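Long-range contacts in flavin-dependent thymidylate synthase (Thermus thermophilus, PDB 6J61), which probably catalyses the FAD-dependent reductive methylation of dUMP to dTMP, taking the methyl group from methylenetetrahydrofolate and reducing power from NADPH: residues M21-I27 and P60-V65; I27-R32 and E44-I49; F178-K182 and A211-F215. One frame throughout, in Å; residues are numbered along the deposited sequence.

Contact 1: residues M21-I27 and P60-V65. With FAD (flavin-adenine dinucleotide), chain E.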
loop_
_atom_site.group_PDB
_atom_site.type_symbol
_atom_site.label_atom_id
_atom_site.label_comp_id
_atom_site.label_asym_id
_atom_site.label_seq_id
_atom_site.Cartn_x
_atom_site.Cartn_y
_atom_site.Cartn_z
ATOM N N MET A 21 -2.361 -13.843 -14.402
ATOM C CA MET A 21 -2.830 -14.823 -13.430
ATOM C C MET A 21 -4.344 -14.721 -13.262
ATOM O O MET A 21 -4.852 -13.785 -12.642
ATOM C CB MET A 21 -2.158 -14.627 -12.062
ATOM C CG MET A 21 -2.641 -15.640 -11.034
ATOM S SD MET A 21 -1.947 -15.490 -9.387
ATOM C CE MET A 21 -2.867 -14.151 -8.814
ATOM N N GLY A 22 -5.058 -15.686 -13.830
ATOM C CA GLY A 22 -6.504 -15.709 -13.727
ATOM C C GLY A 22 -7.224 -14.885 -14.767
ATOM O O GLY A 22 -6.636 -14.002 -15.399
ATOM N N ASP A 23 -8.506 -15.196 -14.954
ATOM C CA ASP A 23 -9.376 -14.482 -15.894
ATOM C C ASP A 23 -10.724 -14.313 -15.198
ATOM O O ASP A 23 -10.787 -14.426 -13.967
ATOM C CB ASP A 23 -9.541 -15.257 -17.216
ATOM C CG ASP A 23 -10.062 -16.692 -17.023
ATOM O OD1 ASP A 23 -10.663 -17.009 -15.968
ATOM O OD2 ASP A 23 -9.880 -17.508 -17.956
ATOM N N ASP A 24 -11.789 -14.064 -15.962
ATOM C CA ASP A 24 -13.127 -13.872 -15.376
ATOM C C ASP A 24 -13.493 -14.948 -14.356
ATOM O O ASP A 24 -14.164 -14.665 -13.362
ATOM C CB ASP A 24 -14.223 -13.836 -16.457
ATOM C CG ASP A 24 -14.130 -12.613 -17.359
ATOM O OD1 ASP A 24 -13.893 -11.511 -16.834
ATOM O OD2 ASP A 24 -14.308 -12.749 -18.595
ATOM N N ARG A 25 -13.053 -16.181 -14.603
ATOM C CA ARG A 25 -13.352 -17.294 -13.701
ATOM C C ARG A 25 -12.706 -17.130 -12.335
ATOM O O ARG A 25 -13.253 -17.583 -11.319
ATOM C CB ARG A 25 -12.890 -18.612 -14.323
ATOM C CG ARG A 25 -13.608 -18.962 -15.616
ATOM C CD ARG A 25 -12.992 -20.175 -16.277
ATOM N NE ARG A 25 -11.536 -20.121 -16.210
ATOM C CZ ARG A 25 -10.722 -20.887 -16.922
ATOM N NH1 ARG A 25 -11.215 -21.777 -17.772
ATOM N NH2 ARG A 25 -9.411 -20.764 -16.776
ATOM N N ALA A 26 -11.545 -16.478 -12.310
ATOM C CA ALA A 26 -10.818 -16.270 -11.065
ATOM C C ALA A 26 -11.554 -15.307 -10.118
ATOM O O ALA A 26 -11.555 -15.489 -8.899
ATOM C CB ALA A 26 -9.424 -15.755 -11.376
ATOM N N ILE A 27 -12.185 -14.283 -10.687
ATOM C CA ILE A 27 -12.920 -13.314 -9.885
ATOM C C ILE A 27 -14.053 -14.035 -9.164
ATOM O O ILE A 27 -14.194 -13.958 -7.934
ATOM C CB ILE A 27 -13.520 -12.228 -10.770
ATOM C CG1 ILE A 27 -12.461 -11.697 -11.721
ATOM C CG2 ILE A 27 -14.047 -11.109 -9.920
ATOM C CD1 ILE A 27 -13.015 -10.804 -12.796
ATOM N N PRO A 60 -12.411 -9.588 -4.920
ATOM C CA PRO A 60 -12.408 -10.616 -5.968
ATOM C C PRO A 60 -11.623 -10.214 -7.203
ATOM O O PRO A 60 -10.922 -11.045 -7.803
ATOM C CB PRO A 60 -13.888 -10.817 -6.254
ATOM C CG PRO A 60 -14.493 -10.628 -4.888
ATOM C CD PRO A 60 -13.772 -9.382 -4.397
ATOM N N PHE A 61 -11.731 -8.938 -7.572
ATOM C CA PHE A 61 -11.028 -8.420 -8.735
ATOM C C PHE A 61 -9.518 -8.310 -8.526
ATOM O O PHE A 61 -8.754 -8.183 -9.482
ATOM C CB PHE A 61 -11.611 -7.064 -9.134
ATOM C CG PHE A 61 -13.038 -7.140 -9.602
ATOM C CD1 PHE A 61 -14.086 -7.149 -8.687
ATOM C CD2 PHE A 61 -13.334 -7.241 -10.959
ATOM C CE1 PHE A 61 -15.410 -7.257 -9.122
ATOM C CE2 PHE A 61 -14.651 -7.348 -11.401
ATOM C CZ PHE A 61 -15.689 -7.357 -10.484
ATOM N N GLU A 62 -9.079 -8.353 -7.277
ATOM C CA GLU A 62 -7.652 -8.275 -7.012
ATOM C C GLU A 62 -6.998 -9.644 -7.182
ATOM O O GLU A 62 -5.764 -9.747 -7.130
ATOM C CB GLU A 62 -7.394 -7.774 -5.597
ATOM C CG GLU A 62 -7.202 -6.285 -5.488
ATOM C CD GLU A 62 -7.061 -5.849 -4.046
ATOM O OE1 GLU A 62 -8.090 -5.729 -3.364
ATOM O OE2 GLU A 62 -5.921 -5.648 -3.582
ATOM N N MET A 63 -7.816 -10.682 -7.383
ATOM C CA MET A 63 -7.293 -12.029 -7.554
ATOM C C MET A 63 -6.816 -12.285 -8.970
ATOM O O MET A 63 -6.355 -13.382 -9.282
ATOM C CB MET A 63 -8.327 -13.085 -7.159
ATOM C CG MET A 63 -8.667 -13.111 -5.671
ATOM S SD MET A 63 -7.204 -13.015 -4.630
ATOM C CE MET A 63 -7.891 -12.879 -2.984
ATOM N N VAL A 64 -6.930 -11.274 -9.824
ATOM C CA VAL A 64 -6.488 -11.360 -11.212
ATOM C C VAL A 64 -5.318 -10.389 -11.369
ATOM O O VAL A 64 -5.407 -9.244 -10.931
ATOM C CB VAL A 64 -7.632 -10.973 -12.173
ATOM C CG1 VAL A 64 -7.098 -10.772 -13.589
ATOM C CG2 VAL A 64 -8.709 -12.058 -12.148
ATOM N N VAL A 65 -4.220 -10.830 -11.977
ATOM C CA VAL A 65 -3.059 -9.950 -12.134
ATOM C C VAL A 65 -2.472 -9.935 -13.543
ATOM O O VAL A 65 -2.429 -10.951 -14.222
ATOM C CB VAL A 65 -1.930 -10.336 -11.127
ATOM C CG1 VAL A 65 -0.731 -9.401 -11.272
ATOM C CG2 VAL A 65 -2.461 -10.275 -9.710
HETATM P PA FAD E . -8.344 -0.155 1.403
HETATM O O1A FAD E . -8.016 -1.472 2.006
HETATM O O2A FAD E . -8.025 1.015 2.476
HETATM O O5B FAD E . -7.438 0.040 0.101
HETATM C C5B FAD E . -7.873 1.204 -0.599
HETATM C C4B FAD E . -7.308 1.139 -2.017
HETATM O O4B FAD E . -5.858 1.108 -1.968
HETATM C C3B FAD E . -7.754 -0.130 -2.721
HETATM O O3B FAD E . -8.983 0.035 -3.425
HETATM C C2B FAD E . -6.579 -0.447 -3.632
HETATM O O2B FAD E . -6.717 0.264 -4.865
HETATM C C1B FAD E . -5.352 0.020 -2.802
HETATM N N9A FAD E . -4.761 -1.059 -1.954
HETATM C C8A FAD E . -4.665 -1.067 -0.582
HETATM N N7A FAD E . -4.090 -2.153 -0.164
HETATM C C5A FAD E . -3.769 -2.924 -1.222
HETATM C C6A FAD E . -3.138 -4.187 -1.387
HETATM N N6A FAD E . -2.704 -4.897 -0.279
HETATM N N1A FAD E . -2.971 -4.682 -2.647
HETATM C C2A FAD E . -3.388 -4.003 -3.730
HETATM N N3A FAD E . -3.987 -2.809 -3.616
HETATM C C4A FAD E . -4.195 -2.238 -2.397
HETATM N N1 FAD E . -14.560 -8.596 1.944
HETATM C C2 FAD E . -14.432 -9.912 2.158
HETATM O O2 FAD E . -13.355 -10.333 2.567
HETATM N N3 FAD E . -15.442 -10.799 1.945
HETATM C C4 FAD E . -16.680 -10.402 1.482
HETATM O O4 FAD E . -17.572 -11.211 1.296
HETATM C C4X FAD E . -16.879 -8.945 1.218
HETATM N N5 FAD E . -18.022 -8.437 0.764
HETATM C C5X FAD E . -18.178 -7.105 0.531
HETATM C C6 FAD E . -19.432 -6.605 0.038
HETATM C C7 FAD E . -19.606 -5.245 -0.204
HETATM C C7M FAD E . -20.948 -4.770 -0.723
HETATM C C8 FAD E . -18.535 -4.319 0.036
HETATM C C8M FAD E . -18.712 -2.836 -0.223
HETATM C C9 FAD E . -17.296 -4.778 0.521
HETATM C C9A FAD E . -17.086 -6.175 0.777
HETATM N N10 FAD E . -15.838 -6.682 1.267
HETATM C C10 FAD E . -15.706 -8.051 1.491
HETATM C "C1'" FAD E . -14.687 -5.806 1.554
HETATM C "C2'" FAD E . -13.863 -5.456 0.305
HETATM O "O2'" FAD E . -13.569 -6.633 -0.450
HETATM C "C3'" FAD E . -12.557 -4.735 0.737
HETATM O "O3'" FAD E . -11.702 -5.625 1.470
HETATM C "C4'" FAD E . -12.862 -3.489 1.613
HETATM O "O4'" FAD E . -14.062 -2.832 1.162
HETATM C "C5'" FAD E . -11.702 -2.509 1.531
HETATM O "O5'" FAD E . -11.838 -1.766 0.319
HETATM P P FAD E . -10.410 -1.189 -0.097
HETATM O O1P FAD E . -9.436 -2.308 -0.220
HETATM O O2P FAD E . -10.579 -0.446 -1.506
HETATM O O3P FAD E . -9.943 -0.079 1.027
#
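Ile27 sets its CG2 methyl over the centre of the Phe61 ring, 3.9 Å from the centroid and only 2° off the ring normal, a well-centred CH-pi contact. The same methyl lies 3.7 Å from Pro60 CB, while CD1 reaches the CD2 side of the ring. Because Ile27 keeps CG2 anti to its own N and CG1 beside it (chi1 -48°), the branches divide the work: CG1 turns to Val64 CG2 at 3.8 Å. Val64 CG2 is also 3.8 Å from Ala26 CB, filling the gap between helix 24-32 and the loop. Past this apolar patch the chains become a sheet. Met21 and Val65 form an antiparallel hydrogen-bonded pair, Met21 N to Val65 O at 2.9 Å (166° at the hydrogen) and Val65 N to Met21 O at 3.1 Å, where strand 13-21 ends and strand 65-73 begins. Gly22 makes the turn from strand to helix; any CB there would clash with Ala26 CB and jam against the carbonyl O of Met21. Asp23 then N-caps the helix, its OD1 accepting from Arg25 N at 2.9 Å from above the carboxylate plane. Further out, Asp24 accepts from the backbone N of Leu210 and Ala211. Glu62 lines the FAD pocket, its OE2 salt-bridged to Arg84 of the third subunit and hydrogen-bonded to Ser87 of the second.

Contact 2: residues I27-R32 and E44-I49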
loop_
_atom_site.group_PDB
_atom_site.type_symbol
_atom_site.label_atom_id
_atom_site.label_comp_id
_atom_site.label_asym_id
_atom_site.label_seq_id
_atom_site.Cartn_x
_atom_site.Cartn_y
_atom_site.Cartn_z
ATOM N N ILE A 27 -12.185 -14.283 -10.687
ATOM C CA ILE A 27 -12.920 -13.314 -9.885
ATOM C C ILE A 27 -14.053 -14.035 -9.164
ATOM O O ILE A 27 -14.194 -13.958 -7.934
ATOM C CB ILE A 27 -13.520 -12.228 -10.770
ATOM C CG1 ILE A 27 -12.461 -11.697 -11.721
ATOM C CG2 ILE A 27 -14.047 -11.109 -9.920
ATOM C CD1 ILE A 27 -13.015 -10.804 -12.796
ATOM N N VAL A 28 -14.844 -14.759 -9.950
ATOM C CA VAL A 28 -15.985 -15.506 -9.437
ATOM C C VAL A 28 -15.556 -16.602 -8.442
ATOM O O VAL A 28 -16.210 -16.826 -7.419
ATOM C CB VAL A 28 -16.801 -16.109 -10.630
ATOM C CG1 VAL A 28 -16.087 -17.313 -11.227
ATOM C CG2 VAL A 28 -18.178 -16.467 -10.181
ATOM N N GLN A 29 -14.446 -17.269 -8.741
ATOM C CA GLN A 29 -13.920 -18.317 -7.878
ATOM C C GLN A 29 -13.559 -17.755 -6.492
ATOM O O GLN A 29 -13.984 -18.289 -5.458
ATOM C CB GLN A 29 -12.683 -18.944 -8.531
ATOM C CG GLN A 29 -11.829 -19.788 -7.593
ATOM C CD GLN A 29 -10.545 -20.259 -8.245
ATOM O OE1 GLN A 29 -9.760 -19.464 -8.759
ATOM N NE2 GLN A 29 -10.326 -21.564 -8.223
ATOM N N ALA A 30 -12.764 -16.685 -6.476
ATOM C CA ALA A 30 -12.359 -16.049 -5.219
ATOM C C ALA A 30 -13.584 -15.501 -4.482
ATOM O O ALA A 30 -13.660 -15.556 -3.258
ATOM C CB ALA A 30 -11.371 -14.922 -5.497
ATOM N N ALA A 31 -14.543 -14.967 -5.233
ATOM C CA ALA A 31 -15.749 -14.429 -4.629
ATOM C C ALA A 31 -16.484 -15.535 -3.890
ATOM O O ALA A 31 -17.048 -15.312 -2.817
ATOM C CB ALA A 31 -16.646 -13.817 -5.698
ATOM N N ARG A 32 -16.466 -16.738 -4.449
ATOM C CA ARG A 32 -17.157 -17.850 -3.804
ATOM C C ARG A 32 -16.247 -18.639 -2.855
ATOM O O ARG A 32 -16.688 -19.593 -2.220
ATOM C CB ARG A 32 -17.767 -18.778 -4.868
ATOM C CG ARG A 32 -18.766 -18.068 -5.799
ATOM C CD ARG A 32 -19.421 -19.011 -6.805
ATOM N NE ARG A 32 -20.374 -18.316 -7.671
ATOM C CZ ARG A 32 -20.339 -18.357 -9.002
ATOM N NH1 ARG A 32 -19.404 -19.063 -9.620
ATOM N NH2 ARG A 32 -21.207 -17.665 -9.721
ATOM N N GLU A 44 -24.553 -16.503 -15.225
ATOM C CA GLU A 44 -24.608 -16.458 -13.771
ATOM C C GLU A 44 -23.323 -15.802 -13.250
ATOM O O GLU A 44 -23.350 -15.058 -12.264
ATOM C CB GLU A 44 -24.749 -17.866 -13.206
ATOM C CG GLU A 44 -25.094 -17.898 -11.748
ATOM C CD GLU A 44 -26.003 -19.067 -11.398
ATOM O OE1 GLU A 44 -26.310 -19.245 -10.193
ATOM O OE2 GLU A 44 -26.411 -19.805 -12.327
ATOM N N ASP A 45 -22.205 -16.078 -13.927
ATOM C CA ASP A 45 -20.920 -15.513 -13.543
ATOM C C ASP A 45 -20.861 -14.045 -13.976
ATOM O O ASP A 45 -20.331 -13.189 -13.260
ATOM C CB ASP A 45 -19.774 -16.324 -14.162
ATOM C CG ASP A 45 -19.607 -17.687 -13.506
ATOM O OD1 ASP A 45 -20.260 -17.936 -12.466
ATOM O OD2 ASP A 45 -18.814 -18.511 -14.017
ATOM N N ALA A 46 -21.414 -13.754 -15.146
ATOM C CA ALA A 46 -21.456 -12.392 -15.635
ATOM C C ALA A 46 -22.299 -11.609 -14.631
ATOM O O ALA A 46 -21.955 -10.501 -14.245
ATOM C CB ALA A 46 -22.098 -12.350 -17.006
ATOM N N ALA A 47 -23.399 -12.209 -14.194
ATOM C CA ALA A 47 -24.282 -11.570 -13.233
ATOM C C ALA A 47 -23.557 -11.302 -11.910
ATOM O O ALA A 47 -23.674 -10.207 -11.351
ATOM C CB ALA A 47 -25.523 -12.440 -12.997
ATOM N N LEU A 48 -22.821 -12.296 -11.411
ATOM C CA LEU A 48 -22.084 -12.140 -10.160
ATOM C C LEU A 48 -21.004 -11.081 -10.360
ATOM O O LEU A 48 -20.824 -10.189 -9.535
ATOM C CB LEU A 48 -21.403 -13.449 -9.745
ATOM C CG LEU A 48 -21.239 -13.773 -8.244
ATOM C CD1 LEU A 48 -20.059 -14.729 -8.055
ATOM C CD2 LEU A 48 -21.024 -12.509 -7.429
ATOM N N ILE A 49 -20.280 -11.174 -11.462
ATOM C CA ILE A 49 -19.236 -10.210 -11.698
ATOM C C ILE A 49 -19.816 -8.809 -11.810
ATOM O O ILE A 49 -19.234 -7.847 -11.317
ATOM C CB ILE A 49 -18.427 -10.572 -12.949
ATOM C CG1 ILE A 49 -17.557 -11.801 -12.644
ATOM C CG2 ILE A 49 -17.578 -9.386 -13.380
ATOM C CD1 ILE A 49 -16.753 -12.325 -13.827
#
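Arg32 lays the end of its guanidinium against Asp45 and grips one carboxylate oxygen with two nitrogens: NH2 is 2.9 Å and NH1 3.2 Å from Asp45 OD1. The acceptor lies close to the guanidinium plane, whereas the carboxylate is turned 42° against it, so the salt bridge is end-on, with two donors sharing one oxygen, not a flat, two-oxygen pairing. NH2 arrives nearly along the C-O axis of OD1; NH1 comes on the syn side, well out of the carboxylate plane. An extended chain from CG to NE carries the group across to the other helix. Leu48 CD1 covers one guanidinium face, 3.6 Å from Arg32 NH2, which is likely to limit tilting of the group. The strongest polar partner of Arg32 lies outside the segments: NH1 also bonds Gly38 O, in the loop between the two helices. Replacing Arg32 by an alanine would probably leave Asp45 OD1 without its charged mate and Gly38 O without this donor, and uncover Leu48 CD1.

Val28 packs beside the bridge. With CG2 anti to the backbone N and CG1 between N and the carbonyl carbon (chi1 75°), its side chain crosses that of Leu48 at about a right angle, and CG2 touches Asp45 OD1 at 3.4 Å. Ala31 CB adds a looser contact to Leu48 CD1, at 4.2 Å. At the buried end Ile27 CD1 meets Ile49 CD1 at 4.2 Å, these side chains again nearly perpendicular.

This is a steep helix-helix packing, the short axes 10.1 Å apart at closest and inclined at 70°. Helices 24-32 and 42-54 have a salt bridge on the side of the partly exposed Arg32 and an apolar side at Ile27 and Ile49, the latter covered by helix 209-220, whose Ala211 touches Ile27 and whose Leu210 touches Ile49.

Contact 3: residues F178-K182 and A211-F215. With FAD (flavin-adenine dinucleotide), chain N.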
loop_
_atom_site.group_PDB
_atom_site.type_symbol
_atom_site.label_atom_id
_atom_site.label_comp_id
_atom_site.label_asym_id
_atom_site.label_seq_id
_atom_site.Cartn_x
_atom_site.Cartn_y
_atom_site.Cartn_z
ATOM N N PHE A 178 -7.962 -1.277 -13.335
ATOM C CA PHE A 178 -9.183 -0.592 -13.772
ATOM C C PHE A 178 -9.129 0.860 -13.306
ATOM O O PHE A 178 -9.541 1.781 -14.021
ATOM C CB PHE A 178 -10.435 -1.254 -13.185
ATOM C CG PHE A 178 -10.917 -2.456 -13.957
ATOM C CD1 PHE A 178 -10.887 -2.468 -15.338
ATOM C CD2 PHE A 178 -11.443 -3.560 -13.291
ATOM C CE1 PHE A 178 -11.374 -3.565 -16.053
ATOM C CE2 PHE A 178 -11.934 -4.654 -13.995
ATOM C CZ PHE A 178 -11.900 -4.656 -15.381
ATOM N N HIS A 179 -8.628 1.048 -12.089
ATOM C CA HIS A 179 -8.475 2.371 -11.511
ATOM C C HIS A 179 -7.576 3.185 -12.452
ATOM O O HIS A 179 -7.903 4.307 -12.841
ATOM C CB HIS A 179 -7.822 2.249 -10.135
ATOM C CG HIS A 179 -7.649 3.554 -9.423
ATOM N ND1 HIS A 179 -8.707 4.257 -8.887
ATOM C CD2 HIS A 179 -6.537 4.275 -9.140
ATOM C CE1 HIS A 179 -8.253 5.352 -8.301
ATOM N NE2 HIS A 179 -6.941 5.387 -8.441
ATOM N N PHE A 180 -6.445 2.592 -12.815
ATOM C CA PHE A 180 -5.466 3.210 -13.709
ATOM C C PHE A 180 -6.108 3.630 -15.029
ATOM O O PHE A 180 -5.888 4.738 -15.532
ATOM C CB PHE A 180 -4.327 2.214 -13.985
ATOM C CG PHE A 180 -3.355 2.673 -15.033
ATOM C CD1 PHE A 180 -2.434 3.668 -14.757
ATOM C CD2 PHE A 180 -3.373 2.116 -16.299
ATOM C CE1 PHE A 180 -1.544 4.103 -15.725
ATOM C CE2 PHE A 180 -2.488 2.547 -17.270
ATOM C CZ PHE A 180 -1.570 3.544 -16.979
ATOM N N LEU A 181 -6.897 2.727 -15.588
ATOM C CA LEU A 181 -7.565 2.973 -16.848
ATOM C C LEU A 181 -8.593 4.087 -16.761
ATOM O O LEU A 181 -8.676 4.917 -17.658
ATOM C CB LEU A 181 -8.211 1.686 -17.328
ATOM C CG LEU A 181 -7.206 0.604 -17.717
ATOM C CD1 LEU A 181 -7.947 -0.690 -18.077
ATOM C CD2 LEU A 181 -6.387 1.092 -18.889
ATOM N N LYS A 182 -9.368 4.103 -15.679
ATOM C CA LYS A 182 -10.381 5.127 -15.463
ATOM C C LYS A 182 -9.743 6.511 -15.442
ATOM O O LYS A 182 -10.300 7.463 -15.983
ATOM C CB LYS A 182 -11.116 4.872 -14.144
ATOM C CG LYS A 182 -12.134 5.935 -13.745
ATOM C CD LYS A 182 -13.214 6.117 -14.808
ATOM C CE LYS A 182 -14.155 7.293 -14.483
ATOM N NZ LYS A 182 -15.105 7.614 -15.597
ATOM N N ALA A 211 -15.465 -9.113 -16.847
ATOM C CA ALA A 211 -15.074 -8.055 -15.930
ATOM C C ALA A 211 -15.036 -6.730 -16.684
ATOM O O ALA A 211 -15.504 -5.697 -16.188
ATOM C CB ALA A 211 -13.717 -8.354 -15.336
ATOM N N TRP A 212 -14.482 -6.767 -17.890
ATOM C CA TRP A 212 -14.398 -5.568 -18.684
ATOM C C TRP A 212 -15.795 -5.050 -19.035
ATOM O O TRP A 212 -16.024 -3.835 -19.085
ATOM C CB TRP A 212 -13.593 -5.817 -19.965
ATOM C CG TRP A 212 -13.614 -4.608 -20.849
ATOM C CD1 TRP A 212 -14.575 -4.280 -21.762
ATOM C CD2 TRP A 212 -12.725 -3.491 -20.786
ATOM N NE1 TRP A 212 -14.347 -3.024 -22.262
ATOM C CE2 TRP A 212 -13.216 -2.516 -21.680
ATOM C CE3 TRP A 212 -11.563 -3.216 -20.058
ATOM C CZ2 TRP A 212 -12.585 -1.284 -21.865
ATOM C CZ3 TRP A 212 -10.935 -1.990 -20.242
ATOM C CH2 TRP A 212 -11.448 -1.040 -21.138
ATOM N N ALA A 213 -16.726 -5.965 -19.290
ATOM C CA ALA A 213 -18.076 -5.547 -19.632
ATOM C C ALA A 213 -18.623 -4.728 -18.474
ATOM O O ALA A 213 -19.169 -3.648 -18.671
ATOM C CB ALA A 213 -18.964 -6.750 -19.888
ATOM N N ALA A 214 -18.459 -5.240 -17.267
ATOM C CA ALA A 214 -18.938 -4.547 -16.086
ATOM C C ALA A 214 -18.232 -3.198 -15.939
ATOM O O ALA A 214 -18.869 -2.169 -15.685
ATOM C CB ALA A 214 -18.692 -5.411 -14.839
ATOM N N PHE A 215 -16.913 -3.211 -16.087
ATOM C CA PHE A 215 -16.134 -1.988 -15.966
ATOM C C PHE A 215 -16.612 -0.931 -16.964
ATOM O O PHE A 215 -16.810 0.225 -16.617
ATOM C CB PHE A 215 -14.644 -2.281 -16.195
ATOM C CG PHE A 215 -13.773 -1.072 -16.094
ATOM C CD1 PHE A 215 -13.559 -0.456 -14.860
ATOM C CD2 PHE A 215 -13.210 -0.505 -17.235
ATOM C CE1 PHE A 215 -12.800 0.721 -14.764
ATOM C CE2 PHE A 215 -12.445 0.677 -17.147
ATOM C CZ PHE A 215 -12.247 1.287 -15.912
HETATM P PA FAD N . -2.509 4.581 -6.860
HETATM O O1A FAD N . -1.174 5.200 -6.671
HETATM O O2A FAD N . -2.348 3.202 -7.690
HETATM O O5B FAD N . -3.131 4.264 -5.415
HETATM C C5B FAD N . -4.490 3.841 -5.557
HETATM C C4B FAD N . -5.139 3.955 -4.183
HETATM O O4B FAD N . -4.445 3.086 -3.260
HETATM C C3B FAD N . -5.001 5.364 -3.631
HETATM O O3B FAD N . -6.059 6.236 -4.030
HETATM C C2B FAD N . -4.942 5.149 -2.125
HETATM O O2B FAD N . -6.266 5.133 -1.577
HETATM C C1B FAD N . -4.212 3.787 -1.985
HETATM N N9A FAD N . -2.747 3.919 -1.716
HETATM C C8A FAD N . -1.731 3.346 -2.445
HETATM N N7A FAD N . -0.567 3.653 -1.942
HETATM C C5A FAD N . -0.737 4.438 -0.859
HETATM C C6A FAD N . 0.136 5.068 0.079
HETATM N N6A FAD N . 1.506 4.925 -0.033
HETATM N N1A FAD N . -0.399 5.808 1.077
HETATM C C2A FAD N . -1.727 5.959 1.201
HETATM N N3A FAD N . -2.586 5.386 0.343
HETATM C C4A FAD N . -2.143 4.628 -0.688
HETATM N N1 FAD N . 0.046 14.752 -8.961
HETATM C C2 FAD N . 0.968 15.668 -8.621
HETATM O O2 FAD N . 1.949 15.297 -8.000
HETATM N N3 FAD N . 0.860 16.983 -8.933
HETATM C C4 FAD N . -0.222 17.482 -9.633
HETATM O O4 FAD N . -0.305 18.670 -9.904
HETATM C C4X FAD N . -1.292 16.511 -10.039
HETATM N N5 FAD N . -2.385 16.871 -10.710
HETATM C C5X FAD N . -3.346 15.971 -11.066
HETATM C C6 FAD N . -4.512 16.412 -11.784
HETATM C C7 FAD N . -5.502 15.504 -12.151
HETATM C C7M FAD N . -6.714 16.016 -12.906
HETATM C C8 FAD N . -5.372 14.111 -11.819
HETATM C C8M FAD N . -6.439 13.110 -12.210
HETATM C C9 FAD N . -4.244 13.649 -11.118
HETATM C C9A FAD N . -3.206 14.560 -10.723
HETATM N N10 FAD N . -2.042 14.127 -10.002
HETATM C C10 FAD N . -1.076 15.076 -9.648
HETATM C "C1'" FAD N . -1.825 12.707 -9.622
HETATM C "C2'" FAD N . -2.646 12.258 -8.385
HETATM O "O2'" FAD N . -2.401 13.117 -7.268
HETATM C "C3'" FAD N . -2.285 10.797 -8.017
HETATM O "O3'" FAD N . -0.918 10.728 -7.572
HETATM C "C4'" FAD N . -2.487 9.840 -9.236
HETATM O "O4'" FAD N . -3.703 10.161 -9.939
HETATM C "C5'" FAD N . -2.554 8.389 -8.763
HETATM O "O5'" FAD N . -3.847 8.168 -8.202
HETATM P P FAD N . -3.743 7.060 -7.035
HETATM O O1P FAD N . -2.661 7.420 -6.072
HETATM O O2P FAD N . -5.159 7.022 -6.290
HETATM O O3P FAD N . -3.468 5.588 -7.744
#
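Helix 174-184 presents His179 to the FAD pocket and, from another side, packs Phe178 on Phe215 of helix 209-220 in an offset stack. The ring centroids are 4.2 Å apart and the planes differ by only 11°, evidence of near-parallel faces. Coming from the two helices, the side chains slide past each other in opposite directions. Phe178 CD1 lies over one face of the Phe215 ring, displaced toward its rim, and Phe215 CB over the other ring, 3.8 Å from its centroid, as a CH-pi contact. With CG anti to its N (chi1 180°), Phe215 reaches across to helix 174-184, where CZ lies 4.0 Å from Lys182 N, which approaches near the plane of the ring.

Trp212 borders the stack at the edge of the Phe178 ring. Its CE3 comes within 4.0 Å of Phe178 CE1, while Leu181 CD1 touches the indole edge at CZ3, 3.9 Å away, the two side chains crossing at about a right angle. Ala211 CB completes the set, 4.1 Å from Phe178 CZ. No hydrogen bond joins residues 178-182 to 211-215; Lys182 NZ reaches Leu219 O further along helix 209-220. The bulky aromatic filling fits the wide separation, 12.3 Å between the short axes, at a signed crossing angle of -40°; Met53 of helix 42-54 touches both phenylalanines.

His179, directed away from this core, gives its NE2-H to O2P of the FAD diphosphate at 3.2 Å, with the oxygen near the imidazole plane. The same FAD is held by Arg84 and Thr85 of this chain, by Asn176 and His175 of the third subunit and by Glu90 of the fourth, the composite three-monomer flavin site of the ThyX homotetramer, served here by a helix with an aromatic core at its back.

Contacts 1 and 3 are buried, whereas contact 2 is only partly so and carries the interhelical salt bridge of the set. Contact 1 alone includes a strand pairing, next to the packing of helix 24-32 on a loop, and so mixes backbone bonds with apolar packing; contact 3 joins two helices by aromatic and apolar packing, with no hydrogen bond between its two segments. Helix 24-32 serves both contacts 1 and 2 through Ile27, and contact 2 is nested within the loop that contact 1 closes. Ala211 brings in the third: its CB packs on Ile27 CD1, and its N meets Asp24 OD1. Contacts 1 and 3 each carry a residue of an FAD pocket, but for different FAD molecules.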